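Local coordinates for conserved hypothetical protein (Streptococcus pneumoniae, PDB 2GK4) that is of unknown function but, as a DNA/pantothenate metabolism flavoprotein with a Rossmann-like domain, probably takes part in coenzyme A biosynthesis, at residues A[115-118]-A[119-122]; A[164-167]-A[168-172]. All coordinates share one frame; numbering follows the deposited sequence.

How the contacts relate
Both contacts are local, each made by side chains a few residues apart on one continuous run of chain, and both lie at the surface, with a single buried residue touching in each. They share no secondary-structure element: residues 115-122 belong to the connection between helix 105-110 and strand 133-140, whereas residues 164-172 lead from strand 156-163 of the main sheet into helix 168-182. Their centres are 37 Å apart. Contact 1 continues a 3-10 segment into loop, with a salt bridge and two waters binding its side chains and carbonyls; contact 2 starts an α-helix, with a threonine cap, van der Waals packing of a valine against histidine and leucine, and no salt bridge between its own segments.

Contact 1 of 2, residues A[115-118]-A[119-122]; sequences KEFL and SKQN
Glu-116 and Lys-120 form a salt bridge across the turn, with Lys-120 NZ 3.0 Å from Glu-116 OE1. The ammonium meets that oxygen on its anti side, 21° out of the carboxylate plane, while the other oxygen, OE2, accepts a hydrogen bond from Ser-111. Both carboxylate oxygens thus have a partner, which should limit rotation of the group. The lysine chain runs extended as far as CE and then bends at its last torsion (chi4 -67°), turning NZ toward the acid.

Apolar packing lies beneath the charges. Glu-116 CG sits over the centre of one face of the Phe-117 ring, 3.9 Å above its plane, and Lys-120 CE approaches Phe-117 CD2 at 3.8 Å. The buried phenylalanine stacks on Phe-137 and also meets Tyr-101, so the turn rests on the two-stranded antiparallel sheet of strands 97-104 and 133-140, an extension standing apart from the main sheet. Leu-118 packs against Val-133 of the second subunit.

The backbone bonds are those of a 3-10 segment running out into loop: Ser-119 N donates to Glu-116 O at 3.3 Å, and Lys-120 N reaches Phe-117 O in a weak bond of 3.4 Å. Water 1 ties three groups together, donating to Glu-116 O at 2.6 Å, accepting from Lys-120 NZ and hydrogen bonding with Ser-119 OG at 2.7 Å. A second water donates to the carbonyl oxygens of Leu-118 and Lys-120, bridging two carbonyls two residues apart.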
loop_
_atom_site.group_PDB
_atom_site.type_symbol
_atom_site.label_atom_id
_atom_site.label_comp_id
_atom_site.label_asym_id
_atom_site.label_seq_id
_atom_site.Cartn_x
_atom_site.Cartn_y
_atom_site.Cartn_z
ATOM N N LYS A 115 -13.038 5.635 -23.606
ATOM C CA LYS A 115 -11.678 5.364 -24.074
ATOM C C LYS A 115 -10.851 6.659 -24.170
ATOM O O LYS A 115 -9.611 6.607 -24.113
ATOM C CB LYS A 115 -11.707 4.580 -25.398
ATOM C CG LYS A 115 -12.373 3.215 -25.222
ATOM C CD LYS A 115 -12.198 2.232 -26.406
ATOM C CE LYS A 115 -12.958 0.929 -26.090
ATOM N NZ LYS A 115 -13.361 0.174 -27.317
ATOM N N GLU A 116 -11.529 7.813 -24.268
ATOM C CA GLU A 116 -10.842 9.122 -24.300
ATOM C C GLU A 116 -9.909 9.276 -23.092
ATOM O O GLU A 116 -8.861 9.895 -23.196
ATOM C CB GLU A 116 -11.814 10.312 -24.349
ATOM C CG GLU A 116 -12.477 10.695 -22.994
ATOM C CD GLU A 116 -13.395 11.951 -23.055
ATOM O OE1 GLU A 116 -12.882 13.073 -23.275
ATOM O OE2 GLU A 116 -14.623 11.824 -22.834
ATOM N N PHE A 117 -10.305 8.689 -21.966
ATOM C CA PHE A 117 -9.601 8.879 -20.698
ATOM C C PHE A 117 -8.250 8.179 -20.657
ATOM O O PHE A 117 -7.388 8.532 -19.837
ATOM C CB PHE A 117 -10.477 8.440 -19.524
ATOM C CG PHE A 117 -11.690 9.317 -19.313
ATOM C CD1 PHE A 117 -12.964 8.788 -19.396
ATOM C CD2 PHE A 117 -11.552 10.661 -19.033
ATOM C CE1 PHE A 117 -14.091 9.593 -19.210
ATOM C CE2 PHE A 117 -12.666 11.476 -18.836
ATOM C CZ PHE A 117 -13.938 10.939 -18.929
ATOM N N LEU A 118 -8.047 7.217 -21.551
ATOM C CA LEU A 118 -6.781 6.474 -21.582
ATOM C C LEU A 118 -5.630 7.273 -22.185
ATOM O O LEU A 118 -4.450 6.882 -22.053
ATOM C CB LEU A 118 -6.907 5.164 -22.357
ATOM C CG LEU A 118 -8.063 4.208 -22.099
ATOM C CD1 LEU A 118 -7.872 2.940 -22.936
ATOM C CD2 LEU A 118 -8.166 3.877 -20.642
ATOM N N SER A 119 -5.966 8.362 -22.872
ATOM C CA SER A 119 -4.955 9.168 -23.535
ATOM C C SER A 119 -4.758 10.509 -22.829
ATOM O O SER A 119 -4.090 11.407 -23.357
ATOM C CB SER A 119 -5.318 9.371 -24.997
ATOM O OG SER A 119 -6.456 10.194 -25.085
ATOM N N LYS A 120 -5.336 10.624 -21.632
ATOM C CA LYS A 120 -5.235 11.823 -20.792
ATOM C C LYS A 120 -4.246 11.645 -19.627
ATOM O O LYS A 120 -3.883 10.518 -19.261
ATOM C CB LYS A 120 -6.610 12.201 -20.221
ATOM C CG LYS A 120 -7.641 12.607 -21.265
ATOM C CD LYS A 120 -8.800 13.335 -20.607
ATOM C CE LYS A 120 -10.076 13.249 -21.445
ATOM N NZ LYS A 120 -10.027 13.977 -22.771
ATOM N N GLN A 121 -3.845 12.771 -19.037
ATOM C CA GLN A 121 -2.943 12.766 -17.878
ATOM C C GLN A 121 -3.646 13.340 -16.656
ATOM O O GLN A 121 -4.530 14.195 -16.799
ATOM C CB GLN A 121 -1.672 13.570 -18.203
ATOM C CG GLN A 121 -0.826 12.962 -19.342
ATOM C CD GLN A 121 -0.385 11.517 -19.057
ATOM O OE1 GLN A 121 -0.005 11.179 -17.933
ATOM N NE2 GLN A 121 -0.461 10.655 -20.083
ATOM N N ASN A 122 -3.243 12.908 -15.463
ATOM C CA ASN A 122 -3.896 13.348 -14.229
ATOM C C ASN A 122 -4.037 14.857 -14.074
ATOM O O ASN A 122 -5.034 15.310 -13.519
ATOM C CB ASN A 122 -3.187 12.791 -12.996
ATOM C CG ASN A 122 -3.608 11.391 -12.667
ATOM O OD1 ASN A 122 -4.474 10.822 -13.324
ATOM N ND2 ASN A 122 -3.000 10.822 -11.631
HETATM O O HOH W 1 -8.418 11.968 -24.650
HETATM O O HOH W 2 -2.671 8.554 -20.847
#

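Contact 2 of 2, residues A[164-167]-A[168-172]; sequences VDVT and EDHLV
Thr-167 caps the N-terminus of the helix that begins at Glu-168, its hydroxyl oxygen OG1 accepting a hydrogen bond from His-170 N at 3.0 Å with an N-H...O angle of 148°. This is the N-cap arrangement, in which a side chain three residues back serves an amide of the first turn, which lacks the usual helical carbonyl four residues back. The first torsion places OG1 between the threonine's own backbone N and carbonyl carbon (chi1 65°), bringing the hydroxyl round to the start of the helix and within 3.3 Å of His-170 CB.

Backbone bonds complete the first turn. Leu-171 N donates to Thr-167 O at 3.0 Å, and His-170 N adds a weak second bond to the same carbonyl oxygen. One amide is therefore shared between the hydroxyl and the carbonyl of a single residue. Within the helix, Val-172 N continues the pattern by bonding to Glu-168 O.

Van der Waals contacts come from the residue before the cap. Val-166 CG1 and CB both lie 3.7 Å from His-170 CD2, and the two side chains cross at about a right angle. The histidine points its CG away from its backbone N (chi1 176°), which swings the imidazole back toward Val-166, so that CD2 is the atom that meets it. The other methyl, Val-166 CG2, makes a looser contact of 4.3 Å with Leu-171 CD1.

Asp-191, at the end of strand 186-191, holds the approaching loop through the amides of Asp-165 and Val-166. Glu-168 forms a salt bridge with Arg-201, while Leu-171 touches both Leu-163 of strand 156-163 and Ile-203 of strand 202-205, seating the start of helix 168-182 against the main sheet.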
loop_
_atom_site.group_PDB
_atom_site.type_symbol
_atom_site.label_atom_id
_atom_site.label_comp_id
_atom_site.label_asym_id
_atom_site.label_seq_id
_atom_site.Cartn_x
_atom_site.Cartn_y
_atom_site.Cartn_z
ATOM N N VAL A 164 -9.165 -18.635 -6.346
ATOM C CA VAL A 164 -9.986 -18.556 -5.134
ATOM C C VAL A 164 -11.268 -19.386 -5.316
ATOM O O VAL A 164 -12.079 -19.089 -6.197
ATOM C CB VAL A 164 -10.353 -17.083 -4.774
ATOM C CG1 VAL A 164 -10.998 -17.051 -3.383
ATOM C CG2 VAL A 164 -9.100 -16.157 -4.771
ATOM N N ASP A 165 -11.412 -20.426 -4.499
ATOM C CA ASP A 165 -12.614 -21.266 -4.401
ATOM C C ASP A 165 -12.918 -21.996 -5.709
ATOM O O ASP A 165 -13.979 -21.810 -6.307
ATOM C CB ASP A 165 -13.837 -20.460 -3.927
ATOM C CG ASP A 165 -14.847 -21.317 -3.158
ATOM O OD1 ASP A 165 -14.643 -22.547 -3.042
ATOM O OD2 ASP A 165 -15.847 -20.751 -2.667
ATOM N N VAL A 166 -11.968 -22.819 -6.145
ATOM C CA VAL A 166 -12.093 -23.560 -7.394
ATOM C C VAL A 166 -11.855 -25.062 -7.141
ATOM O O VAL A 166 -11.282 -25.448 -6.108
ATOM C CB VAL A 166 -11.076 -23.024 -8.437
ATOM C CG1 VAL A 166 -11.394 -21.542 -8.806
ATOM C CG2 VAL A 166 -9.630 -23.132 -7.903
ATOM N N THR A 167 -12.229 -25.916 -8.096
ATOM C CA THR A 167 -11.891 -27.337 -7.958
ATOM C C THR A 167 -10.404 -27.500 -8.247
ATOM O O THR A 167 -9.790 -26.668 -8.946
ATOM C CB THR A 167 -12.647 -28.233 -8.942
ATOM O OG1 THR A 167 -12.245 -27.913 -10.282
ATOM C CG2 THR A 167 -14.143 -28.055 -8.771
ATOM N N GLU A 168 -9.815 -28.578 -7.741
ATOM C CA GLU A 168 -8.421 -28.846 -8.091
ATOM C C GLU A 168 -8.220 -29.148 -9.563
ATOM O O GLU A 168 -7.205 -28.802 -10.107
ATOM C CB GLU A 168 -7.820 -29.929 -7.179
ATOM C CG GLU A 168 -7.820 -29.483 -5.724
ATOM C CD GLU A 168 -6.943 -30.352 -4.823
ATOM O OE1 GLU A 168 -6.722 -31.556 -5.137
ATOM O OE2 GLU A 168 -6.503 -29.816 -3.783
ATOM N N ASP A 169 -9.193 -29.769 -10.237
ATOM C CA ASP A 169 -9.048 -30.012 -11.662
ATOM C C ASP A 169 -9.020 -28.675 -12.440
ATOM O O ASP A 169 -8.300 -28.543 -13.432
ATOM C CB ASP A 169 -10.162 -30.942 -12.181
ATOM C CG ASP A 169 -9.925 -32.415 -11.810
ATOM O OD1 ASP A 169 -8.765 -32.791 -11.531
ATOM O OD2 ASP A 169 -10.898 -33.206 -11.815
ATOM N N HIS A 170 -9.775 -27.683 -11.967
ATOM C CA HIS A 170 -9.800 -26.371 -12.644
ATOM C C HIS A 170 -8.459 -25.689 -12.428
ATOM O O HIS A 170 -7.885 -25.103 -13.359
ATOM C CB HIS A 170 -10.948 -25.495 -12.130
ATOM C CG HIS A 170 -10.969 -24.109 -12.715
ATOM N ND1 HIS A 170 -11.236 -23.867 -14.044
ATOM C CD2 HIS A 170 -10.765 -22.895 -12.146
ATOM C CE1 HIS A 170 -11.201 -22.565 -14.268
ATOM N NE2 HIS A 170 -10.905 -21.955 -13.138
ATOM N N LEU A 171 -7.943 -25.832 -11.209
ATOM C CA LEU A 171 -6.663 -25.266 -10.820
ATOM C C LEU A 171 -5.581 -25.829 -11.749
ATOM O O LEU A 171 -4.750 -25.086 -12.263
ATOM C CB LEU A 171 -6.392 -25.617 -9.354
ATOM C CG LEU A 171 -5.350 -24.927 -8.498
ATOM C CD1 LEU A 171 -5.418 -23.392 -8.657
ATOM C CD2 LEU A 171 -5.513 -25.338 -7.002
ATOM N N VAL A 172 -5.595 -27.145 -11.949
ATOM C CA VAL A 172 -4.663 -27.802 -12.872
ATOM C C VAL A 172 -4.811 -27.313 -14.322
ATOM O O VAL A 172 -3.811 -27.004 -14.981
ATOM C CB VAL A 172 -4.813 -29.349 -12.812
ATOM C CG1 VAL A 172 -4.013 -30.026 -13.951
ATOM C CG2 VAL A 172 -4.311 -29.822 -11.436
#